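PDB 4REL: UDP-glucose:anthocyanidin 3-O-glucosyltransferase from Clitoria ternatea, which is a UDP-dependent glycosyltransferase of the GT-B fold, built from two Rossmann-like domains. Local coordinates for residues 16-21 with 47-52. Numbering follows the deposited sequence.
With KMP (3,5,7-trihydroxy-2-(4-hydroxyphenyl)-4H-chromen-4-one), chain B.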
loop_
_atom_site.group_PDB
_atom_site.type_symbol
_atom_site.label_atom_id
_atom_site.label_comp_id
_atom_site.label_asym_id
_atom_site.label_seq_id
_atom_site.Cartn_x
_atom_site.Cartn_y
_atom_site.Cartn_z
ATOM N N SER A 16 -2.739 4.519 -5.024
ATOM C CA SER A 16 -2.656 3.259 -4.288
ATOM C C SER A 16 -3.571 3.194 -3.072
ATOM O O SER A 16 -3.827 2.115 -2.538
ATOM C CB SER A 16 -1.211 3.007 -3.850
ATOM O OG SER A 16 -0.776 4.018 -2.952
ATOM N N HIS A 17 -4.057 4.343 -2.619
ATOM C CA HIS A 17 -4.983 4.344 -1.488
ATOM C C HIS A 17 -6.420 4.029 -1.879
ATOM O O HIS A 17 -7.243 3.752 -1.012
ATOM C CB HIS A 17 -4.941 5.687 -0.769
ATOM C CG HIS A 17 -3.658 5.927 -0.043
ATOM N ND1 HIS A 17 -3.578 5.941 1.328
ATOM C CD2 HIS A 17 -2.402 6.134 -0.507
ATOM C CE1 HIS A 17 -2.321 6.172 1.687
ATOM N NE2 HIS A 17 -1.591 6.278 0.594
ATOM N N LEU A 18 -6.717 4.076 -3.172
ATOM C CA LEU A 18 -8.099 3.972 -3.633
ATOM C C LEU A 18 -8.661 2.540 -3.705
ATOM O O LEU A 18 -9.702 2.256 -3.097
ATOM C CB LEU A 18 -8.294 4.750 -4.944
ATOM C CG LEU A 18 -8.192 6.264 -4.733
ATOM C CD1 LEU A 18 -7.858 6.999 -6.031
ATOM C CD2 LEU A 18 -9.506 6.779 -4.127
ATOM N N PRO A 19 -7.988 1.628 -4.429
ATOM C CA PRO A 19 -8.576 0.281 -4.445
ATOM C C PRO A 19 -8.744 -0.408 -3.065
ATOM O O PRO A 19 -9.786 -1.035 -2.858
ATOM C CB PRO A 19 -7.626 -0.510 -5.356
ATOM C CG PRO A 19 -7.005 0.532 -6.242
ATOM C CD PRO A 19 -6.840 1.739 -5.354
ATOM N N PRO A 20 -7.762 -0.298 -2.141
ATOM C CA PRO A 20 -7.983 -1.004 -0.868
ATOM C C PRO A 20 -9.204 -0.511 -0.088
ATOM O O PRO A 20 -9.869 -1.320 0.575
ATOM C CB PRO A 20 -6.708 -0.707 -0.063
ATOM C CG PRO A 20 -5.680 -0.346 -1.082
ATOM C CD PRO A 20 -6.415 0.309 -2.208
ATOM N N LEU A 21 -9.515 0.781 -0.163
ATOM C CA LEU A 21 -10.668 1.275 0.582
ATOM C C LEU A 21 -11.967 0.889 -0.123
ATOM O O LEU A 21 -12.951 0.545 0.534
ATOM C CB LEU A 21 -10.575 2.785 0.816
ATOM C CG LEU A 21 -11.659 3.353 1.738
ATOM C CD1 LEU A 21 -11.717 2.588 3.053
ATOM C CD2 LEU A 21 -11.374 4.826 1.978
ATOM N N ALA A 47 -12.939 9.066 -11.094
ATOM C CA ALA A 47 -12.679 8.559 -12.443
ATOM C C ALA A 47 -11.801 7.312 -12.375
ATOM O O ALA A 47 -12.049 6.314 -13.060
ATOM C CB ALA A 47 -12.014 9.623 -13.291
ATOM N N PHE A 48 -10.778 7.380 -11.531
ATOM C CA PHE A 48 -9.831 6.286 -11.353
ATOM C C PHE A 48 -10.507 4.991 -10.906
ATOM O O PHE A 48 -10.210 3.926 -11.441
ATOM C CB PHE A 48 -8.744 6.686 -10.356
ATOM C CG PHE A 48 -7.677 5.650 -10.169
ATOM C CD1 PHE A 48 -6.654 5.515 -11.096
ATOM C CD2 PHE A 48 -7.684 4.826 -9.060
ATOM C CE1 PHE A 48 -5.655 4.572 -10.916
ATOM C CE2 PHE A 48 -6.694 3.879 -8.877
ATOM C CZ PHE A 48 -5.678 3.752 -9.804
ATOM N N LEU A 49 -11.424 5.082 -9.946
ATOM C CA LEU A 49 -12.078 3.892 -9.398
ATOM C C LEU A 49 -13.305 3.418 -10.155
ATOM O O LEU A 49 -13.513 2.220 -10.296
ATOM C CB LEU A 49 -12.501 4.109 -7.939
ATOM C CG LEU A 49 -11.446 3.934 -6.850
ATOM C CD1 LEU A 49 -12.081 4.219 -5.489
ATOM C CD2 LEU A 49 -10.814 2.538 -6.877
ATOM N N PHE A 50 -14.129 4.346 -10.622
ATOM C CA PHE A 50 -15.486 3.976 -11.011
ATOM C C PHE A 50 -15.809 4.032 -12.504
ATOM O O PHE A 50 -16.945 3.789 -12.899
ATOM C CB PHE A 50 -16.495 4.809 -10.216
ATOM C CG PHE A 50 -16.346 4.666 -8.725
ATOM C CD1 PHE A 50 -16.675 3.474 -8.098
ATOM C CD2 PHE A 50 -15.863 5.717 -7.952
ATOM C CE1 PHE A 50 -16.535 3.331 -6.728
ATOM C CE2 PHE A 50 -15.723 5.581 -6.582
ATOM C CZ PHE A 50 -16.061 4.392 -5.968
ATOM N N THR A 51 -14.823 4.340 -13.331
ATOM C CA THR A 51 -15.084 4.436 -14.766
ATOM C C THR A 51 -15.588 3.118 -15.366
ATOM O O THR A 51 -16.663 3.074 -15.967
ATOM C CB THR A 51 -13.846 4.945 -15.535
ATOM O OG1 THR A 51 -13.604 6.315 -15.184
ATOM C CG2 THR A 51 -14.063 4.847 -17.036
ATOM N N LYS A 52 -14.826 2.047 -15.184
ATOM C CA LYS A 52 -15.099 0.788 -15.877
ATOM C C LYS A 52 -15.919 -0.171 -15.020
ATOM O O LYS A 52 -16.108 -1.333 -15.377
ATOM C CB LYS A 52 -13.776 0.104 -16.241
ATOM C CG LYS A 52 -12.695 1.034 -16.792
ATOM C CD LYS A 52 -12.739 1.104 -18.313
ATOM C CE LYS A 52 -11.860 2.224 -18.854
ATOM N NZ LYS A 52 -10.419 2.027 -18.532
HETATM C C1 KMP B . 4.993 7.684 4.815
HETATM C C2 KMP B . 4.031 6.837 4.290
HETATM C C3 KMP B . 3.415 7.179 2.990
HETATM C C4 KMP B . 3.844 8.405 2.288
HETATM C C5 KMP B . 4.813 9.193 2.897
HETATM C C6 KMP B . 5.370 8.836 4.128
HETATM C C9 KMP B . 2.383 6.309 2.379
HETATM C C10 KMP B . 1.818 6.728 1.076
HETATM C C11 KMP B . 2.318 7.995 0.448
HETATM C C14 KMP B . 1.805 8.491 -0.867
HETATM C C15 KMP B . 0.657 7.971 -1.461
HETATM C C16 KMP B . 0.213 8.454 -2.683
HETATM C C17 KMP B . 0.917 9.461 -3.325
HETATM C C18 KMP B . 2.062 9.987 -2.740
HETATM C C19 KMP B . 2.500 9.504 -1.514
HETATM O O12 KMP B . 3.290 8.749 1.076
HETATM O O13 KMP B . 2.009 5.261 2.955
HETATM O O24 KMP B . 0.480 9.929 -4.527
HETATM O O27 KMP B . 0.875 5.933 0.498
HETATM O O29 KMP B . 6.315 9.647 4.678
HETATM O O30 KMP B . 3.647 5.707 4.945
#
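Leu-18 and Leu-49 pack against each other where helix 18-31 meets helix 43-50, two helices that pack beside the seven-stranded parallel sheet in one Rossmann-like half of this GT-B fold. The tight part is made by the two leucine side chains and the backbone between Leu-18 and Pro-19: CG of Leu-49 sits 3.8 Å from CB of Leu-18, and the two branches of Leu-49 divide the work. CD1 of Leu-49 touches both CB and CD2 of Leu-18, at 3.9 Å each, whereas its CD2 reaches the backbone at Leu-18 and Pro-19, 3.8 Å from Pro-19 N, a nitrogen that, closed into the proline ring, carries no hydrogen. CG of Leu-49 lies anti to its own carbonyl carbon (chi1 -82°), which directs both methyls to the neighbouring helix. Leu-22, one turn further along helix 18-31, also touches Leu-49, and Leu-18 also touches Pro-11; both leucines are buried.

The solvent side is made by fewer atoms. Phe-48, with CG anti to the backbone N (chi1 -177°), extends its exposed ring past Leu-18, whose CD1 approaches Phe-48 CD2 at 3.7 Å from an oblique direction. Pro-19 CD meets the same ring at its edge, 4.1 Å from Phe-48 CE2, and a glycerol molecule lies beside this phenylalanine.

Next to Leu-18, the imidazole of His-17 reaches the pocket holding KMP. His-17 ND1 is hydrogen-bonded to Asp-114 OD1, which helps hold the rotation of the ring. At the other nitrogen, His-17 NE2 forms a very short hydrogen bond of 2.5 Å to KMP O27, which lies at the ring edge, near the imidazole plane.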